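Local coordinates for protein sugar-phosphate aldolase (Thermotoga maritima, PDB 1PVT) that is probably a sugar-phosphate aldolase of the class II aldolase and adducin family, with an alpha/beta fold, at residues F157-F167 with K182-D192. Residues are numbered along the deposited sequence; the frame is centred on the assembly and turned at random.
Sequences FFPQGISVVEF and KSEGKDAVLWD
S163 and V164 pair in parallel with V189 and L190, closing a beta-alpha-beta unit. Helix 173-182 makes the crossover between the two strands. Strand 163-165 is an outermost strand of the mixed sheet within this chain; strand 188-191 pairs on its other side with strand 196-200. Two backbone bonds hold the register. L190 N donates to S163 O at 2.9 Å, nearly straight at 164°. V165 N donates to L190 O in a more bent bond.

K182 ends the crossover helix, and its side chain runs along the edge strand on the face that carries S163 and V165. Its CB lies beside S163 OG, and that hydroxyl gives a weak hydrogen bond to K182 O. K182 CG packs on V165 CG2 at 3.4 Å. The chain bends about CB-CG, then extends through CD, and CE comes up to E166. A final bend (chi4 60°) brings K182 NZ to E166 OE2, a salt bridge of 2.9 Å. E166 OE1 pairs with K178 of the same helix, so two lysines hold this carboxylate. W191 is on this face too, and its ring meets that of F167 obliquely.

On the face of V164 and L190 the touching atoms are mostly carbon. I162 CD1 touches L190 CD1 at 3.7 Å, and V164 CG1 lies against D192 CB. Toward the start of the strands, A188 CB touches both F158 CE2, at 3.5 Å, and I162 CG2. D187 turns its carboxylate to R209 of helix 203-224. Within the salt bridge, K182 NZ reaches E166 OE2 on its syn side, 16° out of the carboxylate plane.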
loop_
_atom_site.group_PDB
_atom_site.type_symbol
_atom_site.label_atom_id
_atom_site.label_comp_id
_atom_site.label_asym_id
_atom_site.label_seq_id
_atom_site.Cartn_x
_atom_site.Cartn_y
_atom_site.Cartn_z
ATOM N N PHE A 157 -2.087 -4.011 -16.206
ATOM C CA PHE A 157 -2.091 -3.298 -14.943
ATOM C C PHE A 157 -0.779 -2.557 -14.694
ATOM O O PHE A 157 -0.718 -1.637 -13.870
ATOM C CB PHE A 157 -2.381 -4.267 -13.794
ATOM C CG PHE A 157 -3.784 -4.818 -13.796
ATOM C CD1 PHE A 157 -4.218 -5.662 -14.816
ATOM C CD2 PHE A 157 -4.667 -4.511 -12.760
ATOM C CE1 PHE A 157 -5.512 -6.200 -14.803
ATOM C CE2 PHE A 157 -5.965 -5.044 -12.737
ATOM C CZ PHE A 157 -6.387 -5.890 -13.760
ATOM N N PHE A 158 0.274 -2.952 -15.401
ATOM C CA PHE A 158 1.566 -2.294 -15.239
ATOM C C PHE A 158 2.157 -2.026 -16.590
ATOM O O PHE A 158 3.112 -2.685 -17.008
ATOM C CB PHE A 158 2.517 -3.159 -14.435
ATOM C CG PHE A 158 1.904 -3.696 -13.204
ATOM C CD1 PHE A 158 1.201 -4.891 -13.236
ATOM C CD2 PHE A 158 1.959 -2.977 -12.024
ATOM C CE1 PHE A 158 0.557 -5.361 -12.105
ATOM C CE2 PHE A 158 1.321 -3.437 -10.890
ATOM C CZ PHE A 158 0.616 -4.632 -10.929
ATOM N N PRO A 159 1.575 -1.061 -17.309
ATOM C CA PRO A 159 2.039 -0.682 -18.639
ATOM C C PRO A 159 3.506 -0.261 -18.558
ATOM O O PRO A 159 4.324 -0.665 -19.385
ATOM C CB PRO A 159 1.108 0.470 -19.004
ATOM C CG PRO A 159 -0.157 0.099 -18.300
ATOM C CD PRO A 159 0.362 -0.309 -16.946
ATOM N N GLN A 160 3.843 0.542 -17.553
ATOM C CA GLN A 160 5.227 0.979 -17.386
ATOM C C GLN A 160 6.073 -0.097 -16.693
ATOM O O GLN A 160 7.280 -0.224 -16.956
ATOM C CB GLN A 160 5.292 2.282 -16.576
ATOM C CG GLN A 160 5.201 3.569 -17.410
ATOM C CD GLN A 160 3.843 3.767 -18.084
ATOM O OE1 GLN A 160 3.492 3.054 -19.034
ATOM N NE2 GLN A 160 3.072 4.742 -17.589
ATOM N N GLY A 161 5.438 -0.877 -15.818
ATOM C CA GLY A 161 6.163 -1.911 -15.104
ATOM C C GLY A 161 6.333 -1.504 -13.658
ATOM O O GLY A 161 5.612 -0.631 -13.172
ATOM N N ILE A 162 7.298 -2.111 -12.975
ATOM C CA ILE A 162 7.532 -1.823 -11.561
ATOM C C ILE A 162 8.971 -1.474 -11.221
ATOM O O ILE A 162 9.880 -1.690 -12.019
ATOM C CB ILE A 162 7.139 -3.030 -10.684
ATOM C CG1 ILE A 162 7.680 -4.314 -11.314
ATOM C CG2 ILE A 162 5.637 -3.096 -10.530
ATOM C CD1 ILE A 162 7.370 -5.561 -10.533
ATOM N N SER A 163 9.168 -0.958 -10.013
ATOM C CA SER A 163 10.495 -0.586 -9.553
ATOM C C SER A 163 10.725 -1.066 -8.125
ATOM O O SER A 163 9.792 -1.133 -7.322
ATOM C CB SER A 163 10.655 0.928 -9.619
ATOM O OG SER A 163 9.631 1.557 -8.871
ATOM N N VAL A 164 11.971 -1.404 -7.816
ATOM C CA VAL A 164 12.322 -1.874 -6.486
ATOM C C VAL A 164 12.834 -0.687 -5.697
ATOM O O VAL A 164 13.277 0.294 -6.278
ATOM C CB VAL A 164 13.423 -2.939 -6.545
ATOM C CG1 VAL A 164 13.709 -3.458 -5.157
ATOM C CG2 VAL A 164 13.003 -4.067 -7.459
ATOM N N VAL A 165 12.776 -0.778 -4.376
ATOM C CA VAL A 165 13.231 0.308 -3.516
ATOM C C VAL A 165 14.083 -0.205 -2.353
ATOM O O VAL A 165 13.612 -0.997 -1.535
ATOM C CB VAL A 165 12.030 1.088 -2.938
ATOM C CG1 VAL A 165 12.510 2.111 -1.917
ATOM C CG2 VAL A 165 11.270 1.772 -4.059
ATOM N N GLU A 166 15.334 0.252 -2.279
ATOM C CA GLU A 166 16.242 -0.159 -1.210
ATOM C C GLU A 166 15.612 0.226 0.127
ATOM O O GLU A 166 15.519 1.406 0.475
ATOM C CB GLU A 166 17.607 0.525 -1.349
ATOM C CG GLU A 166 17.963 1.000 -2.759
ATOM C CD GLU A 166 17.173 2.241 -3.186
ATOM O OE1 GLU A 166 17.108 3.212 -2.393
ATOM O OE2 GLU A 166 16.624 2.248 -4.316
ATOM N N PHE A 167 15.175 -0.789 0.864
ATOM C CA PHE A 167 14.533 -0.608 2.156
ATOM C C PHE A 167 15.562 -0.283 3.233
ATOM O O PHE A 167 16.468 -1.078 3.491
ATOM C CB PHE A 167 13.788 -1.890 2.532
ATOM C CG PHE A 167 12.717 -1.692 3.567
ATOM C CD1 PHE A 167 11.395 -1.485 3.187
ATOM C CD2 PHE A 167 13.032 -1.707 4.923
ATOM C CE1 PHE A 167 10.399 -1.298 4.146
ATOM C CE2 PHE A 167 12.041 -1.520 5.887
ATOM C CZ PHE A 167 10.723 -1.316 5.498
ATOM N N LYS A 182 10.563 6.340 -7.475
ATOM C CA LYS A 182 10.521 5.127 -8.279
ATOM C C LYS A 182 9.084 4.947 -8.755
ATOM O O LYS A 182 8.825 4.436 -9.845
ATOM C CB LYS A 182 10.941 3.931 -7.429
ATOM C CG LYS A 182 11.950 4.267 -6.337
ATOM C CD LYS A 182 13.259 4.799 -6.901
ATOM C CE LYS A 182 14.186 5.267 -5.780
ATOM N NZ LYS A 182 14.532 4.178 -4.814
ATOM N N SER A 183 8.151 5.387 -7.919
ATOM C CA SER A 183 6.733 5.287 -8.222
ATOM C C SER A 183 6.278 6.366 -9.207
ATOM O O SER A 183 5.113 6.779 -9.197
ATOM C CB SER A 183 5.928 5.402 -6.930
ATOM O OG SER A 183 4.536 5.379 -7.193
ATOM N N GLU A 184 7.192 6.822 -10.060
ATOM C CA GLU A 184 6.860 7.862 -11.031
ATOM C C GLU A 184 5.836 7.347 -12.036
ATOM O O GLU A 184 6.165 6.563 -12.930
ATOM C CB GLU A 184 8.130 8.334 -11.758
ATOM C CG GLU A 184 7.945 9.548 -12.691
ATOM C CD GLU A 184 7.546 10.829 -11.957
ATOM O OE1 GLU A 184 8.239 11.215 -10.987
ATOM O OE2 GLU A 184 6.541 11.456 -12.360
ATOM N N GLY A 185 4.590 7.786 -11.870
ATOM C CA GLY A 185 3.522 7.373 -12.767
ATOM C C GLY A 185 3.334 5.869 -12.847
ATOM O O GLY A 185 2.552 5.379 -13.666
ATOM N N LYS A 186 4.058 5.139 -11.999
ATOM C CA LYS A 186 3.976 3.686 -11.955
ATOM C C LYS A 186 2.904 3.254 -10.958
ATOM O O LYS A 186 2.546 4.018 -10.059
ATOM C CB LYS A 186 5.338 3.099 -11.572
ATOM C CG LYS A 186 6.409 3.376 -12.612
ATOM C CD LYS A 186 7.569 2.412 -12.506
ATOM C CE LYS A 186 8.383 2.422 -13.788
ATOM N NZ LYS A 186 9.474 1.412 -13.759
ATOM N N ASP A 187 2.384 2.039 -11.112
ATOM C CA ASP A 187 1.350 1.588 -10.197
ATOM C C ASP A 187 1.730 0.556 -9.145
ATOM O O ASP A 187 0.851 -0.087 -8.568
ATOM C CB ASP A 187 0.130 1.100 -10.968
ATOM C CG ASP A 187 -0.889 2.204 -11.191
ATOM O OD1 ASP A 187 -0.913 3.171 -10.393
ATOM O OD2 ASP A 187 -1.678 2.101 -12.153
ATOM N N ALA A 188 3.025 0.415 -8.868
ATOM C CA ALA A 188 3.490 -0.532 -7.861
ATOM C C ALA A 188 4.988 -0.428 -7.594
ATOM O O ALA A 188 5.789 -0.277 -8.517
ATOM C CB ALA A 188 3.138 -1.954 -8.281
ATOM N N VAL A 189 5.357 -0.515 -6.322
ATOM C CA VAL A 189 6.754 -0.462 -5.923
ATOM C C VAL A 189 7.046 -1.627 -5.004
ATOM O O VAL A 189 6.295 -1.874 -4.064
ATOM C CB VAL A 189 7.081 0.845 -5.179
ATOM C CG1 VAL A 189 8.233 0.624 -4.192
ATOM C CG2 VAL A 189 7.462 1.916 -6.188
ATOM N N LEU A 190 8.134 -2.340 -5.277
ATOM C CA LEU A 190 8.524 -3.480 -4.458
ATOM C C LEU A 190 9.581 -3.048 -3.476
ATOM O O LEU A 190 10.683 -2.705 -3.893
ATOM C CB LEU A 190 9.114 -4.591 -5.320
ATOM C CG LEU A 190 8.178 -5.437 -6.164
ATOM C CD1 LEU A 190 8.994 -6.087 -7.245
ATOM C CD2 LEU A 190 7.463 -6.471 -5.308
ATOM N N TRP A 191 9.258 -3.040 -2.183
ATOM C CA TRP A 191 10.259 -2.680 -1.179
ATOM C C TRP A 191 11.074 -3.936 -1.029
ATOM O O TRP A 191 10.672 -4.867 -0.337
ATOM C CB TRP A 191 9.640 -2.334 0.173
ATOM C CG TRP A 191 8.828 -1.084 0.182
ATOM C CD1 TRP A 191 8.721 -0.158 -0.822
ATOM C CD2 TRP A 191 7.992 -0.621 1.248
ATOM N NE1 TRP A 191 7.866 0.851 -0.442
ATOM C CE2 TRP A 191 7.406 0.591 0.824
ATOM C CE3 TRP A 191 7.679 -1.115 2.516
ATOM C CZ2 TRP A 191 6.528 1.314 1.628
ATOM C CZ3 TRP A 191 6.807 -0.394 3.312
ATOM C CH2 TRP A 191 6.241 0.807 2.865
ATOM N N ASP A 192 12.215 -3.964 -1.701
ATOM C CA ASP A 192 13.082 -5.120 -1.668
ATOM C C ASP A 192 13.198 -5.708 -0.270
ATOM O O ASP A 192 13.617 -5.027 0.668
ATOM C CB ASP A 192 14.467 -4.754 -2.203
ATOM C CG ASP A 192 15.377 -5.956 -2.315
ATOM O OD1 ASP A 192 15.822 -6.448 -1.255
ATOM O OD2 ASP A 192 15.631 -6.415 -3.457
#